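Local coordinates for protein yncA (Salmonella typhimurium, PDB 3DR6) that probably transfers an acetyl group from acetyl-CoA to an acceptor amine, as GNAT-family enzymes do, at residues C[115-119]-C[161-166]; C[68-72]-C[107-111]. All coordinates share one frame; numbering follows the deposited sequence.

Contact 1 of 2, residues C[115-119]-C[161-166]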
ATOM      1  N   GLY C 115     -16.174  10.063   6.473  1.00 15.97           N
ATOM      2  CA  GLY C 115     -15.133  10.885   7.111  1.00 15.51           C
ATOM      3  C   GLY C 115     -13.716  10.718   6.579  1.00 15.44           C
ATOM      4  O   GLY C 115     -12.757  11.123   7.230  1.00 14.99           O
ATOM      5  N   LYS C 116     -13.564  10.134   5.388  1.00 14.94           N
ATOM      6  CA  LYS C 116     -12.218   9.882   4.870  1.00 15.10           C
ATOM      7  C   LYS C 116     -11.526  11.205   4.532  1.00 14.85           C
ATOM      8  O   LYS C 116     -12.161  12.146   4.065  1.00 14.78           O
ATOM      9  CB  LYS C 116     -12.224   8.948   3.658  1.00 15.56           C
ATOM     10  CG  LYS C 116     -12.728   7.499   3.940  1.00 14.89           C
ATOM     11  CD  LYS C 116     -12.112   6.920   5.208  1.00 14.80           C
ATOM     12  CE  LYS C 116     -12.609   5.487   5.468  1.00 16.52           C
ATOM     13  NZ  LYS C 116     -11.993   5.002   6.747  1.00 16.50           N
ATOM     14  N   HIS C 117     -10.219  11.271   4.791  1.00 14.99           N
ATOM     15  CA  HIS C 117      -9.463  12.537   4.668  1.00 14.52           C
ATOM     16  C   HIS C 117      -8.715  12.691   3.339  1.00 14.47           C
ATOM     17  O   HIS C 117      -8.527  13.824   2.848  1.00 13.15           O
ATOM     18  CB  HIS C 117      -8.497  12.694   5.862  1.00 14.90           C
ATOM     19  CG  HIS C 117      -7.770  14.006   5.908  1.00 15.08           C
ATOM     20  ND1 HIS C 117      -8.413  15.215   6.029  1.00 14.29           N
ATOM     21  CD2 HIS C 117      -6.441  14.290   5.876  1.00 16.09           C
ATOM     22  CE1 HIS C 117      -7.523  16.188   6.064  1.00 14.31           C
ATOM     23  NE2 HIS C 117      -6.319  15.658   5.990  1.00 14.52           N
ATOM     24  N   VAL C 118      -8.288  11.564   2.754  1.00 13.56           N
ATOM     25  CA  VAL C 118      -7.581  11.598   1.452  1.00 13.79           C
ATOM     26  C   VAL C 118      -8.083  10.419   0.610  1.00 15.24           C
ATOM     27  O   VAL C 118      -8.225   9.328   1.174  1.00 14.59           O
ATOM     28  CB  VAL C 118      -6.017  11.453   1.622  1.00 13.97           C
ATOM     29  CG1 VAL C 118      -5.330  11.409   0.247  1.00 14.78           C
ATOM     30  CG2 VAL C 118      -5.446  12.599   2.486  1.00 13.79           C
HETATM   31  N   MSE C 119      -8.349  10.619  -0.695  1.00 14.62           N
HETATM   32  CA  MSE C 119      -8.560   9.464  -1.633  1.00 17.87           C
HETATM   33  C   MSE C 119      -7.345   9.402  -2.537  1.00 16.04           C
HETATM   34  O   MSE C 119      -6.885  10.411  -3.074  1.00 16.81           O
HETATM   35  CB  MSE C 119      -9.866   9.465  -2.497  1.00 17.20           C
HETATM   36  CG  MSE C 119     -10.368   7.973  -3.235  1.00 12.38           C
HETATM   37 SE   MSE C 119     -11.763   8.685  -4.314  1.00 34.71          SE
HETATM   38  CE  MSE C 119     -12.437  10.111  -2.987  1.00 11.13           C
HETATM   39  N   MSE C 161      -2.001   9.452  -7.472  1.00 14.83           N
HETATM   40  CA  MSE C 161      -2.588  10.791  -7.334  1.00 15.53           C
HETATM   41  C   MSE C 161      -3.484  10.843  -6.108  1.00 15.67           C
HETATM   42  O   MSE C 161      -3.990   9.811  -5.636  1.00 16.64           O
HETATM   43  CB  MSE C 161      -3.350  11.188  -8.584  1.00 15.25           C
HETATM   44  CG  MSE C 161      -2.491  11.113  -9.839  1.00 16.85           C
HETATM   45 SE   MSE C 161      -3.484  11.668 -11.458  0.70 14.34          SE
HETATM   46  CE  MSE C 161      -3.587  13.559 -11.101  1.00 17.12           C
ATOM     47  N   GLN C 162      -3.645  12.027  -5.548  1.00 15.32           N
ATOM     48  CA  GLN C 162      -4.468  12.113  -4.354  1.00 14.75           C
ATOM     49  C   GLN C 162      -5.312  13.381  -4.294  1.00 14.65           C
ATOM     50  O   GLN C 162      -4.995  14.368  -4.923  1.00 13.86           O
ATOM     51  CB  GLN C 162      -3.634  11.986  -3.088  1.00 15.00           C
ATOM     52  CG  GLN C 162      -2.681  13.172  -2.809  1.00 14.52           C
ATOM     53  CD  GLN C 162      -1.816  12.904  -1.587  1.00 16.49           C
ATOM     54  OE1 GLN C 162      -0.807  12.156  -1.667  1.00 16.47           O
ATOM     55  NE2 GLN C 162      -2.197  13.497  -0.452  1.00 17.71           N
ATOM     56  N   LEU C 163      -6.380  13.304  -3.512  1.00 14.32           N
ATOM     57  CA  LEU C 163      -7.294  14.421  -3.295  1.00 15.41           C
ATOM     58  C   LEU C 163      -7.586  14.493  -1.814  1.00 14.71           C
ATOM     59  O   LEU C 163      -8.099  13.526  -1.226  1.00 14.89           O
ATOM     60  CB  LEU C 163      -8.612  14.225  -4.075  1.00 15.57           C
ATOM     61  CG  LEU C 163      -9.743  15.227  -3.771  1.00 14.55           C
ATOM     62  CD1 LEU C 163      -9.343  16.650  -4.250  1.00 15.85           C
ATOM     63  CD2 LEU C 163     -11.026  14.775  -4.459  1.00 16.83           C
ATOM     64  N   GLN C 164      -7.252  15.622  -1.204  1.00 14.37           N
ATOM     65  CA  GLN C 164      -7.607  15.852   0.207  1.00 14.24           C
ATOM     66  C   GLN C 164      -9.067  16.283   0.258  1.00 14.65           C
ATOM     67  O   GLN C 164      -9.503  17.165  -0.490  1.00 14.12           O
ATOM     68  CB  GLN C 164      -6.674  16.898   0.839  1.00 14.01           C
ATOM     69  CG  GLN C 164      -6.802  16.935   2.349  1.00 15.64           C
ATOM     70  CD  GLN C 164      -5.765  17.807   3.025  1.00 16.43           C
ATOM     71  OE1 GLN C 164      -4.559  17.618   2.824  1.00 17.34           O
ATOM     72  NE2 GLN C 164      -6.223  18.740   3.855  1.00 17.53           N
ATOM     73  N   LEU C 165      -9.829  15.640   1.140  1.00 15.23           N
ATOM     74  CA  LEU C 165     -11.289  15.767   1.163  1.00 14.75           C
ATOM     75  C   LEU C 165     -11.855  16.823   2.138  1.00 14.28           C
ATOM     76  O   LEU C 165     -13.025  17.194   2.043  1.00 13.57           O
ATOM     77  CB  LEU C 165     -11.902  14.382   1.439  1.00 14.94           C
ATOM     78  CG  LEU C 165     -11.538  13.311   0.390  1.00 16.69           C
ATOM     79  CD1 LEU C 165     -12.152  11.941   0.727  1.00 17.11           C
ATOM     80  CD2 LEU C 165     -11.998  13.770  -1.003  1.00 18.41           C
ATOM     81  N   ASP C 166     -11.013  17.314   3.053  1.00 14.47           N
ATOM     82  CA  ASP C 166     -11.430  18.323   4.041  1.00 15.26           C
ATOM     83  C   ASP C 166     -10.184  18.953   4.640  1.00 15.64           C
ATOM     84  O   ASP C 166      -9.088  18.414   4.495  1.00 15.51           O
ATOM     85  CB  ASP C 166     -12.251  17.661   5.158  1.00 14.61           C
ATOM     86  CG  ASP C 166     -11.397  16.715   6.025  1.00 13.09           C
ATOM     87  OD1 ASP C 166     -10.769  17.195   6.998  1.00 13.83           O
ATOM     88  OD2 ASP C 166     -11.380  15.489   5.755  1.00 13.83           O
TER
HETATM   89  O   HOH W   1     -13.751  14.387   4.763  1.00 16.29           O
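His117 turns its ND1 hydrogen to the carboxylate of Asp166, giving OD2 a bond of 3.0 Å from ND1 at 167°. The acceptor lies practically in the imidazole plane, yet OD2 is met from above the carboxylate plane, and the ring and carboxylate planes stand 55° apart. With CG anti to the backbone N (chi1 -175°), the ring is carried out beside the end of the neighbouring strand. Its NE2 bonds OE1 of Gln147 of the second subunit; with an oxygen at each nitrogen the ring's rotation is fixed and it may well be doubly protonated, a state the Asp166 carboxylate would stabilise. OD2 has a second donor, a water 2.8 Å away that also donates to Lys116 O, while OD1 takes the backbone N-H of His168.

Gln164 lays its CG over one ring face, a CH-pi contact 4.1 Å from CG to the His117 centroid. Its extended chain runs alongside the ring, and NE2, still near CE1, donates to Asp166 O.

The backbones form an antiparallel ladder between strands 118-124 and 154-164 of the GNAT sheet. Met119 and Leu163 are a hydrogen-bonded pair, with Met119 N to Leu163 O and Leu163 N to Met119 O both 3.0 Å; Val118 and Gln164 make the non-hydrogen-bonded pair, their side chains on the other face. Past this last bridge a single further bond, Leu165 N to His117 O, 2.8 Å, ties the chains.

Thr142 and Pro146 O of the second subunit satisfy the Gln162 amide, as Arg81 O and Tyr54 do Lys116 NZ. On the face turned to that subunit, Val118 CG1 packs on Gln162 CB. Apolar Met119 suits the opposite face, under helix 99-113, and Leu165, just past the strand end, points in toward its selenomethionine methyl, CD1 and CD2 each 4.2 Å from Met119 CE.

Contact 2 of 2, residues C[68-72]-C[107-111]; sequences YASFG and LIDEA
Helix 99-113 packs on one face of the central sheet of the GNAT fold, and here its inward side meets strand 64-73. The short axes pass 9.2 Å apart at -30°, with strand and helix running broadly the same way. Leu107 suits the site because its branched end spreads over the strand backbone: CD2 comes to 3.3 Å from Ser70 O, while CD1 lies 4.2 Å from Ala69 CB, a methyl small enough to admit it.

Phe71 fills the next position along. Its CG sits between the backbone N and the carbonyl carbon (chi1 63°), which swings the ring up to the helix with its CD2-CE2 edge leading. There CD2 meets Leu107 CG at 3.9 Å, close to the ring plane, and CE2 reaches Ala111 CB at 3.7 Å. The small side chain of Ala111 lets the ring reach the helix backbone itself, with CE2 also 3.6 Å from Ala111 CA. Ser70 points from the helix toward the other sheet face, where OG bonds Arg49 and Pro55 O. Tyr54 and Pro55 add to the packing round Phe71. Helix 99-113 links the parallel neighbours 83-90 and 118-124, the beta-alpha-beta unit of the GNAT core, and follows the glycine-rich loop that in relatives binds the acetyl-CoA pyrophosphate and probably does so here.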
ATOM      1  N   TYR C  68     -18.621   0.090 -12.513  1.00 15.66           N
ATOM      2  CA  TYR C  68     -18.755   0.074 -11.073  1.00 16.64           C
ATOM      3  C   TYR C  68     -17.572   0.772 -10.405  1.00 16.48           C
ATOM      4  O   TYR C  68     -16.502   0.964 -11.021  1.00 16.55           O
ATOM      5  CB  TYR C  68     -18.943  -1.358 -10.538  1.00 17.44           C
ATOM      6  CG  TYR C  68     -17.677  -2.198 -10.397  1.00 18.52           C
ATOM      7  CD1 TYR C  68     -17.199  -2.970 -11.467  1.00 18.40           C
ATOM      8  CD2 TYR C  68     -16.979  -2.248  -9.183  1.00 20.68           C
ATOM      9  CE1 TYR C  68     -16.065  -3.749 -11.337  1.00 20.33           C
ATOM     10  CE2 TYR C  68     -15.829  -3.031  -9.045  1.00 20.84           C
ATOM     11  CZ  TYR C  68     -15.381  -3.774 -10.122  1.00 20.90           C
ATOM     12  OH  TYR C  68     -14.248  -4.559  -9.986  1.00 23.69           O
ATOM     13  N   ALA C  69     -17.780   1.155  -9.149  1.00 17.06           N
ATOM     14  CA  ALA C  69     -16.754   1.875  -8.382  1.00 16.58           C
ATOM     15  C   ALA C  69     -16.851   1.500  -6.909  1.00 16.90           C
ATOM     16  O   ALA C  69     -17.943   1.229  -6.383  1.00 17.21           O
ATOM     17  CB  ALA C  69     -16.904   3.376  -8.562  1.00 16.62           C
ATOM     18  N   SER C  70     -15.701   1.476  -6.250  1.00 16.02           N
ATOM     19  CA  SER C  70     -15.661   1.241  -4.801  1.00 16.27           C
ATOM     20  C   SER C  70     -14.395   1.887  -4.250  1.00 15.88           C
ATOM     21  O   SER C  70     -13.555   2.361  -5.022  1.00 15.98           O
ATOM     22  CB  SER C  70     -15.658  -0.270  -4.503  1.00 16.56           C
ATOM     23  OG  SER C  70     -15.886  -0.509  -3.115  1.00 18.08           O
ATOM     24  N   PHE C  71     -14.268   1.925  -2.928  1.00 16.03           N
ATOM     25  CA  PHE C  71     -12.956   2.165  -2.337  1.00 16.00           C
ATOM     26  C   PHE C  71     -12.732   1.231  -1.173  1.00 16.73           C
ATOM     27  O   PHE C  71     -13.701   0.693  -0.570  1.00 15.67           O
ATOM     28  CB  PHE C  71     -12.735   3.645  -1.965  1.00 15.41           C
ATOM     29  CG  PHE C  71     -13.677   4.188  -0.912  1.00 16.26           C
ATOM     30  CD1 PHE C  71     -13.571   3.771   0.421  1.00 16.05           C
ATOM     31  CD2 PHE C  71     -14.628   5.161  -1.253  1.00 15.78           C
ATOM     32  CE1 PHE C  71     -14.423   4.297   1.416  1.00 14.92           C
ATOM     33  CE2 PHE C  71     -15.491   5.706  -0.263  1.00 15.54           C
ATOM     34  CZ  PHE C  71     -15.385   5.261   1.072  1.00 16.00           C
ATOM     35  N   GLY C  72     -11.456   1.037  -0.871  1.00 16.76           N
ATOM     36  CA  GLY C  72     -11.035   0.317   0.321  1.00 18.47           C
ATOM     37  C   GLY C  72      -9.890   1.019   1.011  1.00 18.46           C
ATOM     38  O   GLY C  72      -9.403   2.053   0.547  1.00 17.95           O
ATOM     39  N   LEU C 107     -18.307   8.621  -5.874  1.00 18.49           N
ATOM     40  CA  LEU C 107     -17.456   7.928  -4.897  1.00 18.40           C
ATOM     41  C   LEU C 107     -16.847   8.882  -3.862  1.00 18.11           C
ATOM     42  O   LEU C 107     -16.836   8.602  -2.658  1.00 17.75           O
ATOM     43  CB  LEU C 107     -16.339   7.169  -5.626  1.00 18.44           C
ATOM     44  CG  LEU C 107     -15.707   6.016  -4.869  1.00 20.44           C
ATOM     45  CD1 LEU C 107     -16.766   4.896  -4.601  1.00 20.06           C
ATOM     46  CD2 LEU C 107     -14.481   5.502  -5.634  1.00 18.31           C
ATOM     47  N   ILE C 108     -16.363  10.016  -4.348  1.00 18.47           N
ATOM     48  CA  ILE C 108     -15.748  11.043  -3.500  1.00 18.89           C
ATOM     49  C   ILE C 108     -16.738  11.547  -2.443  1.00 18.33           C
ATOM     50  O   ILE C 108     -16.372  11.742  -1.293  1.00 16.86           O
ATOM     51  CB  ILE C 108     -15.236  12.222  -4.350  1.00 18.70           C
ATOM     52  CG1 ILE C 108     -13.984  11.816  -5.125  1.00 20.06           C
ATOM     53  CG2 ILE C 108     -14.953  13.456  -3.487  1.00 20.14           C
ATOM     54  CD1 ILE C 108     -13.709  12.684  -6.368  1.00 21.67           C
ATOM     55  N   ASP C 109     -17.990  11.730  -2.854  1.00 18.66           N
ATOM     56  CA  ASP C 109     -19.061  12.139  -1.960  1.00 19.61           C
ATOM     57  C   ASP C 109     -19.250  11.115  -0.858  1.00 19.23           C
ATOM     58  O   ASP C 109     -19.407  11.482   0.307  1.00 18.97           O
ATOM     59  CB  ASP C 109     -20.375  12.250  -2.735  1.00 20.55           C
ATOM     60  CG  ASP C 109     -20.396  13.416  -3.697  1.00 23.84           C
ATOM     61  OD1 ASP C 109     -19.637  14.380  -3.503  1.00 27.32           O
ATOM     62  OD2 ASP C 109     -21.199  13.356  -4.657  1.00 29.70           O
ATOM     63  N   GLU C 110     -19.226   9.834  -1.237  1.00 17.55           N
ATOM     64  CA  GLU C 110     -19.388   8.737  -0.283  1.00 17.11           C
ATOM     65  C   GLU C 110     -18.209   8.697   0.667  1.00 15.92           C
ATOM     66  O   GLU C 110     -18.391   8.466   1.851  1.00 15.85           O
ATOM     67  CB  GLU C 110     -19.587   7.383  -0.979  1.00 17.26           C
ATOM     68  CG  GLU C 110     -20.883   7.265  -1.811  1.00 19.20           C
ATOM     69  CD  GLU C 110     -22.161   7.559  -1.029  1.00 21.51           C
ATOM     70  OE1 GLU C 110     -22.222   7.266   0.195  1.00 21.51           O
ATOM     71  OE2 GLU C 110     -23.110   8.089  -1.651  1.00 23.13           O
ATOM     72  N   ALA C 111     -17.006   8.962   0.155  1.00 15.45           N
ATOM     73  CA  ALA C 111     -15.810   9.039   0.995  1.00 15.41           C
ATOM     74  C   ALA C 111     -15.944  10.127   2.083  1.00 15.94           C
ATOM     75  O   ALA C 111     -15.649   9.879   3.253  1.00 15.95           O
ATOM     76  CB  ALA C 111     -14.543   9.248   0.128  1.00 13.91           C
TER

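In the fold
Contact 2 comes first along the chain and closes before contact 1 opens; their centres lie about 11 Å apart. Both belong to the same mixed sheet, in which strands 64-73 and 118-124 are separated by strand 83-90. Helix 99-113, which packs on the sheet in contact 2, runs by a short turn at Gly115, a Schellman motif, into the strand of contact 1. The two regions touch directly: Lys116 N lies 3.0 Å from Ala111 O, a probable hydrogen bond, and Leu165 CD1 packs 3.7 Å from Ala111 CB. One apolar layer beneath the helix thus continues from the inner strands to 154-164, while contact 1 also reaches the second subunit.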